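Local coordinates for protein Cap5O (Staphylococcus aureus, PDB 3OJO) that probably oxidises UDP-N-acetyl-mannosamine with NAD as the hydride acceptor, a step in the biosynthesis of the capsular polysaccharide, at residues E212-K215 with L216-T220; D223-I226 with A227-N230. All blocks are in the same frame, centred on the assembly; numbering follows the deposited sequence.

In the fold
From the N terminus the chain first builds the mixed, Rossmann-type sheet of the NAD-binding domain, whose edge strand 203-207 runs directly into helix 208-238. Both contacts lie on this long helix, in series. Contact 1 (212-220) comes first, near the helix start, and contact 2 (223-230) follows about 16 Å further on, centre to centre. Each is local, between neighbouring turns of the helix, and closes no loop; they neither cross nor enclose one another. Contact 1 faces the dinucleotide-binding side, touching strand 178-182 and the loops around Ile131 and Pro161, while contact 2 packs on helix 286-312. Both also touch the second subunit, so the helix joins the NAD-binding domain to the dimer interface.

Contact 1 (E212-K215 with L216-T220); sequences EMSK and LMENT. With PDC (pyridine-2,6-dicarboxylic acid), chain L.
In the early part of the long central-domain helix, Lys215 and Glu218 lie side by side. Lys215 starts with CG beside its own backbone N (chi1 -81°) and bends again at chi2, which lays its aliphatic part along the carboxylate of Glu218: CD is 3.4 Å from Glu218 OE2, and CE is 3.4 Å from Glu218 OE1. The charged ends do not pair directly, as Lys215 NZ stays 4.3 Å from Glu218 OE2. That oxygen forms a salt bridge with Arg163, which also binds a pyridine-2,6-dicarboxylic acid. Glu218 and Asn219 belong to this ligand pocket. Glu218 reaches the ligand through its backbone O, 3.2 Å from C4; Asn219 OD1 lies 3.5 Å from C5 of the ligand, while its ND2 is bonded to Cys269 O. Ordinary i to i+4 alpha-helical bonding underlies the turn, with Met217 N 2.8 Å from Met213 O. Further along, Leu216 O is gripped twice by Thr220, one turn on from it: OG1 bonds to it at 2.7 Å and the backbone N at 3.0 Å, from opposite faces of the carbonyl plane. Thr220 OG1 in turn accepts from Ala271 N. On the dimer side, Met213 and Met217 pack against Val246 and Leu232 of the second subunit.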
ATOM      1  N   GLU B 212     -19.557   2.245   4.178  1.00 38.20           N
ATOM      2  CA  GLU B 212     -18.979   1.233   5.052  1.00 36.81           C
ATOM      3  C   GLU B 212     -17.605   0.768   4.500  1.00 39.62           C
ATOM      4  O   GLU B 212     -16.613   0.876   5.200  1.00 38.81           O
ATOM      5  CB  GLU B 212     -19.931   0.037   5.223  1.00 37.37           C
ATOM      6  CG  GLU B 212     -21.276   0.369   5.849  1.00 45.38           C
ATOM      7  CD  GLU B 212     -22.349  -0.699   5.723  1.00 60.11           C
ATOM      8  OE1 GLU B 212     -22.391  -1.404   4.689  1.00 62.89           O
ATOM      9  OE2 GLU B 212     -23.183  -0.802   6.648  1.00 50.38           O
ATOM     10  N   MET B 213     -17.576   0.271   3.259  1.00 36.85           N
ATOM     11  CA  MET B 213     -16.426  -0.272   2.554  1.00 37.40           C
ATOM     12  C   MET B 213     -15.252   0.701   2.460  1.00 43.26           C
ATOM     13  O   MET B 213     -14.103   0.312   2.698  1.00 43.36           O
ATOM     14  CB  MET B 213     -16.853  -0.780   1.160  1.00 39.68           C
ATOM     15  CG  MET B 213     -15.892  -1.804   0.533  1.00 43.65           C
ATOM     16  SD  MET B 213     -15.153  -2.994   1.700  1.00 48.37           S
ATOM     17  CE  MET B 213     -16.009  -4.536   1.279  1.00 44.97           C
ATOM     18  N   SER B 214     -15.556   1.956   2.144  1.00 39.11           N
ATOM     19  CA  SER B 214     -14.612   3.049   1.996  1.00 38.20           C
ATOM     20  C   SER B 214     -13.809   3.301   3.271  1.00 39.92           C
ATOM     21  O   SER B 214     -12.590   3.502   3.216  1.00 38.53           O
ATOM     22  CB  SER B 214     -15.355   4.315   1.551  1.00 41.23           C
ATOM     23  OG  SER B 214     -14.724   5.513   1.989  1.00 56.44           O
ATOM     24  N   LYS B 215     -14.490   3.353   4.401  1.00 37.09           N
ATOM     25  CA  LYS B 215     -13.834   3.673   5.662  1.00 37.83           C
ATOM     26  C   LYS B 215     -12.930   2.567   6.157  1.00 40.90           C
ATOM     27  O   LYS B 215     -11.885   2.814   6.754  1.00 39.63           O
ATOM     28  CB  LYS B 215     -14.864   4.137   6.710  1.00 39.87           C
ATOM     29  CG  LYS B 215     -15.225   5.598   6.507  1.00 62.88           C
ATOM     30  CD  LYS B 215     -14.055   6.564   6.796  1.00 73.69           C
ATOM     31  CE  LYS B 215     -14.193   7.876   6.062  1.00 79.87           C
ATOM     32  NZ  LYS B 215     -14.422   9.008   7.000  1.00 91.96           N
ATOM     33  N   LEU B 216     -13.311   1.361   5.828  1.00 38.34           N
ATOM     34  CA  LEU B 216     -12.586   0.172   6.169  1.00 39.62           C
ATOM     35  C   LEU B 216     -11.406  -0.067   5.238  1.00 44.26           C
ATOM     36  O   LEU B 216     -10.385  -0.589   5.704  1.00 43.78           O
ATOM     37  CB  LEU B 216     -13.549  -1.017   6.290  1.00 40.19           C
ATOM     38  CG  LEU B 216     -14.567  -0.922   7.471  1.00 46.25           C
ATOM     39  CD1 LEU B 216     -15.202  -2.268   7.766  1.00 47.24           C
ATOM     40  CD2 LEU B 216     -13.908  -0.395   8.760  1.00 46.70           C
ATOM     41  N   MET B 217     -11.539   0.326   3.938  1.00 40.72           N
ATOM     42  CA  MET B 217     -10.474   0.295   2.935  1.00 41.46           C
ATOM     43  C   MET B 217      -9.338   1.260   3.313  1.00 42.82           C
ATOM     44  O   MET B 217      -8.182   0.991   3.006  1.00 41.09           O
ATOM     45  CB  MET B 217     -11.007   0.670   1.568  1.00 45.21           C
ATOM     46  CG  MET B 217     -11.384  -0.517   0.768  1.00 52.00           C
ATOM     47  SD  MET B 217     -11.977  -0.152  -0.923  1.00 60.44           S
ATOM     48  CE  MET B 217     -10.893   1.136  -1.416  1.00 58.24           C
ATOM     49  N   GLU B 218      -9.679   2.395   3.954  1.00 38.58           N
ATOM     50  CA  GLU B 218      -8.742   3.398   4.462  1.00 37.38           C
ATOM     51  C   GLU B 218      -7.871   2.734   5.530  1.00 42.10           C
ATOM     52  O   GLU B 218      -6.643   2.810   5.470  1.00 43.58           O
ATOM     53  CB  GLU B 218      -9.506   4.587   5.087  1.00 38.20           C
ATOM     54  CG  GLU B 218     -10.083   5.577   4.078  1.00 45.02           C
ATOM     55  CD  GLU B 218     -10.903   6.722   4.657  1.00 58.01           C
ATOM     56  OE1 GLU B 218     -11.618   7.401   3.883  1.00 65.19           O
ATOM     57  OE2 GLU B 218     -10.827   6.951   5.885  1.00 46.39           O
ATOM     58  N   ASN B 219      -8.521   2.016   6.465  1.00 35.80           N
ATOM     59  CA  ASN B 219      -7.880   1.305   7.552  1.00 34.28           C
ATOM     60  C   ASN B 219      -6.972   0.181   7.063  1.00 40.54           C
ATOM     61  O   ASN B 219      -5.910  -0.052   7.650  1.00 42.95           O
ATOM     62  CB  ASN B 219      -8.940   0.768   8.504  1.00 30.69           C
ATOM     63  CG  ASN B 219      -9.613   1.820   9.349  1.00 51.21           C
ATOM     64  OD1 ASN B 219      -9.357   3.012   9.213  1.00 44.55           O
ATOM     65  ND2 ASN B 219     -10.516   1.398  10.238  1.00 44.39           N
ATOM     66  N   THR B 220      -7.419  -0.527   6.023  1.00 35.67           N
ATOM     67  CA  THR B 220      -6.786  -1.661   5.351  1.00 35.28           C
ATOM     68  C   THR B 220      -5.552  -1.235   4.540  1.00 38.34           C
ATOM     69  O   THR B 220      -4.502  -1.878   4.660  1.00 38.82           O
ATOM     70  CB  THR B 220      -7.842  -2.374   4.525  1.00 43.84           C
ATOM     71  OG1 THR B 220      -8.847  -2.837   5.425  1.00 47.44           O
ATOM     72  CG2 THR B 220      -7.289  -3.527   3.759  1.00 42.06           C
TER
HETATM   73  N1  PDC L 503      -6.164   7.248   9.176  1.00 51.42           N
HETATM   74  C2  PDC L 503      -5.093   7.165   8.380  1.00 50.21           C
HETATM   75  C3  PDC L 503      -5.156   6.264   7.319  1.00 48.23           C
HETATM   76  C4  PDC L 503      -6.332   5.473   7.222  1.00 48.30           C
HETATM   77  C5  PDC L 503      -7.407   5.638   8.113  1.00 49.23           C
HETATM   78  C6  PDC L 503      -7.271   6.579   9.092  1.00 51.51           C
HETATM   79  C7  PDC L 503      -3.955   8.085   8.701  1.00 51.18           C
HETATM   80  O1  PDC L 503      -2.951   8.107   8.014  1.00 50.94           O
HETATM   81  O2  PDC L 503      -4.093   8.912   9.786  1.00 54.73           O
HETATM   82  C8  PDC L 503      -8.279   6.934  10.107  1.00 52.44           C
HETATM   83  O3  PDC L 503      -9.394   6.411  10.141  1.00 54.94           O
HETATM   84  O4  PDC L 503      -7.941   7.888  11.003  1.00 51.19           O

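Contact 2 (D223-I226 with A227-N230)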
ATOM      1  N   ASP B 223      -3.020  -0.586   7.119  1.00 34.13           N
ATOM      2  CA  ASP B 223      -2.526  -1.765   7.826  1.00 33.51           C
ATOM      3  C   ASP B 223      -1.582  -2.602   6.984  1.00 36.47           C
ATOM      4  O   ASP B 223      -0.529  -2.987   7.473  1.00 36.60           O
ATOM      5  CB  ASP B 223      -3.694  -2.605   8.394  1.00 35.36           C
ATOM      6  CG  ASP B 223      -3.285  -3.629   9.443  1.00 48.17           C
ATOM      7  OD1 ASP B 223      -3.002  -3.230  10.580  1.00 52.10           O
ATOM      8  OD2 ASP B 223      -3.271  -4.825   9.127  1.00 56.04           O
ATOM      9  N   VAL B 224      -1.957  -2.871   5.720  1.00 32.86           N
ATOM     10  CA  VAL B 224      -1.196  -3.635   4.747  1.00 32.43           C
ATOM     11  C   VAL B 224       0.147  -2.913   4.459  1.00 39.04           C
ATOM     12  O   VAL B 224       1.202  -3.570   4.337  1.00 40.67           O
ATOM     13  CB  VAL B 224      -2.045  -3.890   3.466  1.00 36.12           C
ATOM     14  CG1 VAL B 224      -1.185  -4.475   2.336  1.00 35.83           C
ATOM     15  CG2 VAL B 224      -3.257  -4.808   3.743  1.00 36.04           C
ATOM     16  N   ASN B 225       0.102  -1.561   4.363  1.00 34.65           N
ATOM     17  CA  ASN B 225       1.292  -0.762   4.095  1.00 34.72           C
ATOM     18  C   ASN B 225       2.269  -0.687   5.286  1.00 37.87           C
ATOM     19  O   ASN B 225       3.496  -0.706   5.096  1.00 36.15           O
ATOM     20  CB  ASN B 225       0.930   0.583   3.509  1.00 34.84           C
ATOM     21  CG  ASN B 225       0.732   0.484   2.030  1.00 44.45           C
ATOM     22  OD1 ASN B 225      -0.384   0.332   1.538  1.00 34.93           O
ATOM     23  ND2 ASN B 225       1.824   0.424   1.299  1.00 34.16           N
ATOM     24  N   ILE B 226       1.714  -0.674   6.505  1.00 33.54           N
ATOM     25  CA  ILE B 226       2.491  -0.708   7.733  1.00 33.13           C
ATOM     26  C   ILE B 226       3.142  -2.096   7.832  1.00 37.09           C
ATOM     27  O   ILE B 226       4.327  -2.172   8.124  1.00 36.79           O
ATOM     28  CB  ILE B 226       1.663  -0.309   8.980  1.00 35.28           C
ATOM     29  CG1 ILE B 226       1.351   1.219   8.944  1.00 34.90           C
ATOM     30  CG2 ILE B 226       2.407  -0.702  10.269  1.00 35.65           C
ATOM     31  CD1 ILE B 226       0.410   1.727  10.141  1.00 38.80           C
ATOM     32  N   ALA B 227       2.384  -3.176   7.521  1.00 33.88           N
ATOM     33  CA  ALA B 227       2.885  -4.563   7.475  1.00 33.11           C
ATOM     34  C   ALA B 227       4.074  -4.653   6.494  1.00 36.28           C
ATOM     35  O   ALA B 227       5.095  -5.256   6.822  1.00 37.07           O
ATOM     36  CB  ALA B 227       1.773  -5.504   7.037  1.00 33.09           C
ATOM     37  N   LEU B 228       3.954  -4.008   5.324  1.00 31.13           N
ATOM     38  CA  LEU B 228       5.026  -3.960   4.328  1.00 30.36           C
ATOM     39  C   LEU B 228       6.314  -3.340   4.887  1.00 33.95           C
ATOM     40  O   LEU B 228       7.382  -3.919   4.742  1.00 35.33           O
ATOM     41  CB  LEU B 228       4.547  -3.263   3.046  1.00 30.13           C
ATOM     42  CG  LEU B 228       5.601  -3.053   1.937  1.00 35.11           C
ATOM     43  CD1 LEU B 228       6.255  -4.364   1.541  1.00 35.86           C
ATOM     44  CD2 LEU B 228       4.981  -2.409   0.754  1.00 36.61           C
ATOM     45  N   ALA B 229       6.186  -2.194   5.559  1.00 30.42           N
ATOM     46  CA  ALA B 229       7.258  -1.459   6.220  1.00 29.80           C
ATOM     47  C   ALA B 229       7.908  -2.320   7.295  1.00 34.55           C
ATOM     48  O   ALA B 229       9.131  -2.435   7.322  1.00 35.75           O
ATOM     49  CB  ALA B 229       6.703  -0.179   6.821  1.00 30.04           C
ATOM     50  N   ASN B 230       7.087  -2.974   8.136  1.00 30.89           N
ATOM     51  CA  ASN B 230       7.526  -3.853   9.213  1.00 30.35           C
ATOM     52  C   ASN B 230       8.242  -5.095   8.708  1.00 34.87           C
ATOM     53  O   ASN B 230       9.244  -5.503   9.291  1.00 35.99           O
ATOM     54  CB  ASN B 230       6.356  -4.210  10.118  1.00 29.01           C
ATOM     55  CG  ASN B 230       5.926  -3.106  11.060  1.00 31.14           C
ATOM     56  OD1 ASN B 230       4.785  -3.026  11.489  1.00 31.48           O
ATOM     57  ND2 ASN B 230       6.838  -2.305  11.499  1.00 22.06           N
TER
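Ile226 and Asn230, one turn apart, project side by side, in the same direction, from helix 208-238. The branch of Ile226 that faces its neighbour is CG2, set beside its own carbonyl carbon, whereas CG1, beside the backbone N (chi1 -71°), leads outward with CD1, away from Asn230. Beneath this pair the backbone bond is short and straight: Asn230 N donates to Ile226 O at 2.9 Å, with an N-H...O angle of 163°. CB of Asn230 lies beyond the same oxygen, 3.5 Å from Ile226 O. Both side chains face helix 286-312, where they touch Asn295, and Ile226 also packs on Val265.

Around the turn the small Ala227 keeps close to the preceding backbone, its CB 3.4 Å from Val224 O, and it too touches Asn295. The bond from Ala227 N to Asp223 O is 2.9 Å long. Asp223 O has a second donor in ND2 of Asn295, and the Asp223 carboxylate, directed away from the following turn, forms a salt bridge with Arg101.

Asn225 and Leu228 are directed to another side of the helix, and between their side chains only a loose approach remains, Asn225 ND2 to Leu228 CD2 at 4.3 Å. Leu228 packs on Thr220 of the second subunit. The amide of Asn225 is bonded to Asn225 of the second subunit, and Val224 packs on its own counterpart there. Such meeting of equivalent residues is what a helix close to the two-fold axis of a dimer shows, and it suggests that this axis passes near Val224 and Asn225, on the long central-domain helix of this UDP-glucose/GDP-mannose dehydrogenase family member.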